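Side-chain contacts in ICChI, a glycosylated chitinase (Ipomoea carnea, PDB 6IDN), which hydrolyses chitin and also shows lysozyme activity, as a glycosylated plant enzyme of glycoside hydrolase family 18: residues K73-L78 / F176-V181; I122-E127 / D135-Q140. One frame throughout, in Å; residues are numbered along the deposited sequence.

Contact 1: K73-L78 / F176-V181; sequences KVFLSL and FDYVWV
Tyr178 OH and Lys73 NZ share one water, which accepts a hydrogen bond from Lys73 NZ at 2.9 Å. The same water sits in the plane of the tyrosine ring, a short 2.5 Å from Tyr178 OH. The bridge crosses the interior of a TIM barrel: strands 73-80 and 178-182 are not neighbours in the sheet, the two strands 121-126 and 153-156 lie between them, and the axes of the segments stay 12.6 Å apart. Side chains and one water span the gap, near the N-terminal ends of both strands, with no backbone bond between the segments. The lysine chain runs extended and bends only at its last torsion (chi4 67°), which turns NZ to the water while CE packs 3.4 Å from Tyr178 OH. With a phenylalanine in place of Tyr178, the water would probably lose its link to the second strand, leaving the ammonium group of Lys73 without this bridge. One step deeper, Phe75 turns one edge of its ring, CD2 through CZ, to both Tyr178 and Trp180. Its CZ meets Tyr178 CE1 at 3.7 Å, and the two rings are inclined at 52°, an oblique pair with centroids 5.7 Å apart. Trp180 approaches Phe75 rim to rim, each ring meeting the other close to its own plane. The indole has an unusual first torsion (chi1 25°), away from the staggered positions, and its NE1 makes a weak hydrogen bond to Asp123 OD1 on strand 121-126. At the far corner of the six-membered ring, Trp180 CH2 rests 3.9 Å from Phe75 CD2.

Contact 2: I122-E127 / D135-Q140; sequences IDFDIE and DTLAEQ
Phe124 presents the far end of its ring to the helix, where the CZ corner is wedged between the branched end of Leu137 on one side of the ring plane and the methyl group of Ala138 on the other. The backbone N of Ala138 lies near that plane, at the ring edge, 3.9 Å from Phe124 CZ. Its methyl CB, displaced from the plane, reaches Phe124 CZ from beside the ring at 4.0 Å. Leu137 comes in at a slant on the opposite side of the plane, and the two side chains cross obliquely. Its CG is 3.9 Å from Phe124 CZ, while the CD2 branch reaches Phe124 CE2, also at 3.9 Å. The leucine gets there with CG opposite its own backbone N (chi1 177°), which carries the branched end toward the strand. Ile122 O, two residues back on the strand from Phe124, lies in the plane of the phenylalanine ring at its edge. Strand 121-126, helix 134-148 and strand 153-156 form one beta-alpha-beta unit of the TIM barrel, and Phe124 fills the layer between the strand and the helix outside it. Its alternation with Asp123 and Asp125 places those carboxylates inside the barrel, where Asp123 OD2 is hydrogen-bonded to Tyr6 OH and Asp125 OD1 weakly to Gln182 NE2. The sequence from Asp120 to Glu127 matches the DxxDxDxE signature of family 18, so this strand is consistent with the family's active-site strand. Leu137 reaches on to Ala97 of helix 90-103, whereas Phe176 touches Ala138 and makes an edge-to-face pair with the ring of Phe124.

How the contacts relate
From the N terminus, strand segment 73-78 comes first and waits 97 residues for its partner. The chain passes through helix 90-103 to strand segment 122-127, and contact 2 closes a short loop of seven residues when the helix segment 135-140 folds back over it. After strand 153-156, segment 176-181 closes contact 1, so the smaller loop sits wholly within the larger one. Contact 1 joins non-adjacent strands across the barrel interior; contact 2 ties one of the intervening strands to its outer helix. The two meet where strands 73-80 and 121-126 run side by side, with probable hydrogen bonds from Leu78 N to Asp123 O (2.8 Å) and between Ser77 OG and Asp123 OD2 (2.6 Å).

Contact 1: K73-L78 / F176-V181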
loop_
_atom_site.group_PDB
_atom_site.type_symbol
_atom_site.label_atom_id
_atom_site.label_comp_id
_atom_site.label_asym_id
_atom_site.label_seq_id
_atom_site.Cartn_x
_atom_site.Cartn_y
_atom_site.Cartn_z
ATOM N N LYS A 73 5.309 -0.574 -10.648
ATOM C CA LYS A 73 5.827 -1.283 -9.484
ATOM C C LYS A 73 4.703 -2.066 -8.826
ATOM O O LYS A 73 3.545 -1.631 -8.818
ATOM C CB LYS A 73 6.439 -0.323 -8.458
ATOM C CG LYS A 73 7.564 0.531 -9.021
ATOM C CD LYS A 73 8.120 1.455 -7.959
ATOM C CE LYS A 73 9.326 2.253 -8.469
ATOM N NZ LYS A 73 9.019 3.242 -9.535
ATOM N N VAL A 74 5.048 -3.225 -8.279
ATOM C CA VAL A 74 4.072 -4.122 -7.672
ATOM C C VAL A 74 4.551 -4.451 -6.266
ATOM O O VAL A 74 5.643 -5.004 -6.098
ATOM C CB VAL A 74 3.876 -5.405 -8.503
ATOM C CG1 VAL A 74 2.746 -6.241 -7.930
ATOM C CG2 VAL A 74 3.595 -5.063 -9.965
ATOM N N PHE A 75 3.752 -4.087 -5.254
ATOM C CA PHE A 75 4.087 -4.355 -3.863
ATOM C C PHE A 75 3.151 -5.407 -3.277
ATOM O O PHE A 75 1.993 -5.521 -3.686
ATOM C CB PHE A 75 3.983 -3.076 -3.005
ATOM C CG PHE A 75 4.852 -1.931 -3.467
ATOM C CD1 PHE A 75 5.991 -2.142 -4.250
ATOM C CD2 PHE A 75 4.528 -0.636 -3.109
ATOM C CE1 PHE A 75 6.781 -1.058 -4.663
ATOM C CE2 PHE A 75 5.303 0.449 -3.511
ATOM C CZ PHE A 75 6.431 0.235 -4.303
ATOM N N LEU A 76 3.647 -6.133 -2.269
ATOM C CA LEU A 76 2.789 -6.941 -1.406
ATOM C C LEU A 76 2.395 -6.125 -0.181
ATOM O O LEU A 76 3.264 -5.563 0.498
ATOM C CB LEU A 76 3.508 -8.214 -0.951
ATOM C CG LEU A 76 2.723 -9.021 0.096
ATOM C CD1 LEU A 76 1.504 -9.686 -0.540
ATOM C CD2 LEU A 76 3.588 -10.075 0.757
ATOM N N SER A 77 1.097 -6.069 0.112
ATOM C CA SER A 77 0.591 -5.293 1.240
ATOM C C SER A 77 0.365 -6.198 2.446
ATOM O O SER A 77 -0.405 -7.162 2.371
ATOM C CB SER A 77 -0.701 -4.563 0.883
ATOM O OG SER A 77 -1.078 -3.664 1.918
ATOM N N LEU A 78 1.007 -5.853 3.566
ATOM C CA LEU A 78 0.812 -6.536 4.840
ATOM C C LEU A 78 -0.404 -5.998 5.572
ATOM O O LEU A 78 -0.558 -4.782 5.731
ATOM C CB LEU A 78 2.020 -6.345 5.757
ATOM C CG LEU A 78 3.409 -6.603 5.192
ATOM C CD1 LEU A 78 4.446 -6.265 6.257
ATOM C CD2 LEU A 78 3.576 -8.048 4.704
ATOM N N PHE A 176 10.990 4.917 4.689
ATOM C CA PHE A 176 9.914 4.583 3.757
ATOM C C PHE A 176 10.011 5.398 2.474
ATOM O O PHE A 176 10.168 6.625 2.502
ATOM C CB PHE A 176 8.548 4.741 4.434
ATOM C CG PHE A 176 8.185 3.544 5.238
ATOM C CD1 PHE A 176 8.767 3.344 6.472
ATOM C CD2 PHE A 176 7.386 2.549 4.712
ATOM C CE1 PHE A 176 8.495 2.200 7.215
ATOM C CE2 PHE A 176 7.103 1.402 5.443
ATOM C CZ PHE A 176 7.659 1.225 6.701
ATOM N N ASP A 177 9.951 4.691 1.346
ATOM C CA ASP A 177 9.967 5.316 0.028
ATOM C C ASP A 177 8.641 5.978 -0.289
ATOM O O ASP A 177 8.611 7.013 -0.953
ATOM C CB ASP A 177 10.291 4.262 -1.023
ATOM C CG ASP A 177 11.613 3.608 -0.755
ATOM O OD1 ASP A 177 12.642 4.242 -1.086
ATOM O OD2 ASP A 177 11.657 2.502 -0.165
ATOM N N TYR A 178 7.546 5.401 0.190
ATOM C CA TYR A 178 6.203 5.882 -0.090
ATOM C C TYR A 178 5.414 5.881 1.200
ATOM O O TYR A 178 5.507 4.934 1.977
ATOM C CB TYR A 178 5.465 4.975 -1.115
ATOM C CG TYR A 178 6.161 4.833 -2.452
ATOM C CD1 TYR A 178 7.088 3.820 -2.648
ATOM C CD2 TYR A 178 5.902 5.706 -3.489
ATOM C CE1 TYR A 178 7.742 3.690 -3.822
ATOM C CE2 TYR A 178 6.561 5.566 -4.703
ATOM C CZ TYR A 178 7.487 4.554 -4.844
ATOM O OH TYR A 178 8.165 4.363 -6.024
ATOM N N VAL A 179 4.619 6.918 1.416
ATOM C CA VAL A 179 3.632 6.909 2.508
ATOM C C VAL A 179 2.354 7.463 1.885
ATOM O O VAL A 179 2.344 8.595 1.398
ATOM C CB VAL A 179 4.048 7.743 3.733
ATOM C CG1 VAL A 179 2.877 7.784 4.723
ATOM C CG2 VAL A 179 5.289 7.119 4.391
ATOM N N TRP A 180 1.288 6.653 1.833
ATOM C CA TRP A 180 -0.020 7.113 1.368
ATOM C C TRP A 180 -0.911 7.254 2.581
ATOM O O TRP A 180 -1.277 6.258 3.205
ATOM C CB TRP A 180 -0.634 6.166 0.332
ATOM C CG TRP A 180 -0.169 4.741 0.377
ATOM C CD1 TRP A 180 -0.535 3.782 1.276
ATOM C CD2 TRP A 180 0.695 4.107 -0.557
ATOM N NE1 TRP A 180 0.071 2.588 0.973
ATOM C CE2 TRP A 180 0.809 2.754 -0.161
ATOM C CE3 TRP A 180 1.364 4.540 -1.711
ATOM C CZ2 TRP A 180 1.594 1.854 -0.834
ATOM C CZ3 TRP A 180 2.159 3.604 -2.407
ATOM C CH2 TRP A 180 2.253 2.287 -1.947
ATOM N N VAL A 181 -1.256 8.487 2.916
ATOM C CA VAL A 181 -2.051 8.787 4.102
ATOM C C VAL A 181 -3.523 8.632 3.754
ATOM O O VAL A 181 -4.009 9.240 2.792
ATOM C CB VAL A 181 -1.750 10.198 4.620
ATOM C CG1 VAL A 181 -2.522 10.437 5.901
ATOM C CG2 VAL A 181 -0.248 10.379 4.838
HETATM O O HOH W 1 7.586 5.460 -8.235
#

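Contact 2: I122-E127 / D135-Q140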
loop_
_atom_site.group_PDB
_atom_site.type_symbol
_atom_site.label_atom_id
_atom_site.label_comp_id
_atom_site.label_asym_id
_atom_site.label_seq_id
_atom_site.Cartn_x
_atom_site.Cartn_y
_atom_site.Cartn_z
ATOM N N ILE A 122 7.264 -3.825 -0.244
ATOM C CA ILE A 122 6.340 -4.222 0.808
ATOM C C ILE A 122 5.596 -2.985 1.271
ATOM O O ILE A 122 6.223 -1.970 1.614
ATOM C CB ILE A 122 7.085 -4.874 1.987
ATOM C CG1 ILE A 122 7.869 -6.102 1.483
ATOM C CG2 ILE A 122 6.095 -5.238 3.112
ATOM C CD1 ILE A 122 6.994 -7.197 0.887
ATOM N N ASP A 123 4.269 -3.068 1.273
ATOM C CA ASP A 123 3.388 -2.006 1.754
ATOM C C ASP A 123 2.905 -2.381 3.151
ATOM O O ASP A 123 2.454 -3.508 3.370
ATOM C CB ASP A 123 2.198 -1.839 0.806
ATOM C CG ASP A 123 1.146 -0.875 1.326
ATOM O OD1 ASP A 123 1.493 0.299 1.568
ATOM O OD2 ASP A 123 -0.028 -1.290 1.446
ATOM N N PHE A 124 3.002 -1.440 4.094
ATOM C CA PHE A 124 2.643 -1.688 5.497
ATOM C C PHE A 124 1.251 -1.104 5.733
ATOM O O PHE A 124 1.115 0.075 6.050
ATOM C CB PHE A 124 3.633 -1.023 6.453
ATOM C CG PHE A 124 4.984 -1.684 6.561
ATOM C CD1 PHE A 124 5.750 -1.993 5.440
ATOM C CD2 PHE A 124 5.527 -1.921 7.820
ATOM C CE1 PHE A 124 7.004 -2.563 5.578
ATOM C CE2 PHE A 124 6.796 -2.478 7.975
ATOM C CZ PHE A 124 7.533 -2.816 6.857
ATOM N N ASP A 125 0.215 -1.934 5.590
ATOM C CA ASP A 125 -1.163 -1.486 5.825
ATOM C C ASP A 125 -1.644 -2.010 7.175
ATOM O O ASP A 125 -2.594 -2.768 7.287
ATOM C CB ASP A 125 -2.078 -1.934 4.681
ATOM C CG ASP A 125 -3.450 -1.272 4.732
ATOM O OD1 ASP A 125 -3.630 -0.311 5.509
ATOM O OD2 ASP A 125 -4.371 -1.718 4.006
ATOM N N ILE A 126 -0.927 -1.594 8.214
ATOM C CA ILE A 126 -1.143 -2.097 9.569
ATOM C C ILE A 126 -2.315 -1.333 10.185
ATOM O O ILE A 126 -2.201 -0.146 10.483
ATOM C CB ILE A 126 0.131 -1.951 10.415
ATOM C CG1 ILE A 126 1.336 -2.585 9.700
ATOM C CG2 ILE A 126 -0.061 -2.572 11.804
ATOM C CD1 ILE A 126 1.077 -4.013 9.168
ATOM N N GLU A 127 -3.444 -2.019 10.378
ATOM C CA GLU A 127 -4.664 -1.405 10.884
ATOM C C GLU A 127 -5.151 -1.994 12.196
ATOM O O GLU A 127 -6.147 -1.500 12.745
ATOM C CB GLU A 127 -5.807 -1.542 9.869
ATOM C CG GLU A 127 -5.560 -0.944 8.513
ATOM C CD GLU A 127 -6.754 -1.137 7.601
ATOM O OE1 GLU A 127 -7.899 -0.955 8.072
ATOM O OE2 GLU A 127 -6.554 -1.475 6.418
ATOM N N ASP A 135 8.982 -0.930 12.963
ATOM C CA ASP A 135 10.224 -0.229 12.643
ATOM C C ASP A 135 11.353 -1.216 12.361
ATOM O O ASP A 135 12.114 -1.046 11.398
ATOM C CB ASP A 135 10.618 0.756 13.763
ATOM C CG ASP A 135 10.618 0.162 15.178
ATOM O OD1 ASP A 135 10.117 -0.952 15.425
ATOM O OD2 ASP A 135 11.119 0.879 16.089
ATOM N N THR A 136 11.472 -2.258 13.186
ATOM C CA THR A 136 12.502 -3.275 12.982
ATOM C C THR A 136 12.253 -4.055 11.691
ATOM O O THR A 136 13.193 -4.329 10.933
ATOM C CB THR A 136 12.548 -4.205 14.207
ATOM O OG1 THR A 136 12.739 -3.415 15.401
ATOM C CG2 THR A 136 13.675 -5.225 14.105
ATOM N N LEU A 137 10.986 -4.377 11.392
ATOM C CA LEU A 137 10.681 -5.067 10.137
ATOM C C LEU A 137 11.129 -4.237 8.938
ATOM O O LEU A 137 11.750 -4.770 8.007
ATOM C CB LEU A 137 9.177 -5.399 10.056
ATOM C CG LEU A 137 8.667 -6.059 8.767
ATOM C CD1 LEU A 137 9.431 -7.369 8.494
ATOM C CD2 LEU A 137 7.169 -6.296 8.838
ATOM N N ALA A 138 10.844 -2.926 8.949
ATOM C CA ALA A 138 11.279 -2.076 7.844
ATOM C C ALA A 138 12.797 -2.053 7.742
ATOM O O ALA A 138 13.355 -2.110 6.637
ATOM C CB ALA A 138 10.734 -0.656 8.011
ATOM N N GLU A 139 13.479 -1.956 8.890
ATOM C CA GLU A 139 14.939 -1.925 8.892
ATOM C C GLU A 139 15.515 -3.239 8.375
ATOM O O GLU A 139 16.498 -3.248 7.625
ATOM C CB GLU A 139 15.429 -1.619 10.319
ATOM C CG GLU A 139 15.247 -0.116 10.713
ATOM C CD GLU A 139 15.504 0.172 12.184
ATOM O OE1 GLU A 139 15.514 -0.780 12.994
ATOM O OE2 GLU A 139 15.723 1.354 12.541
ATOM N N GLN A 140 14.917 -4.369 8.756
ATOM C CA GLN A 140 15.460 -5.639 8.292
ATOM C C GLN A 140 15.202 -5.864 6.807
ATOM O O GLN A 140 16.049 -6.457 6.129
ATOM C CB GLN A 140 14.884 -6.786 9.123
ATOM C CG GLN A 140 15.268 -6.723 10.599
ATOM C CD GLN A 140 16.722 -7.096 10.892
ATOM O OE1 GLN A 140 17.178 -6.967 12.024
ATOM N NE2 GLN A 140 17.450 -7.557 9.886
#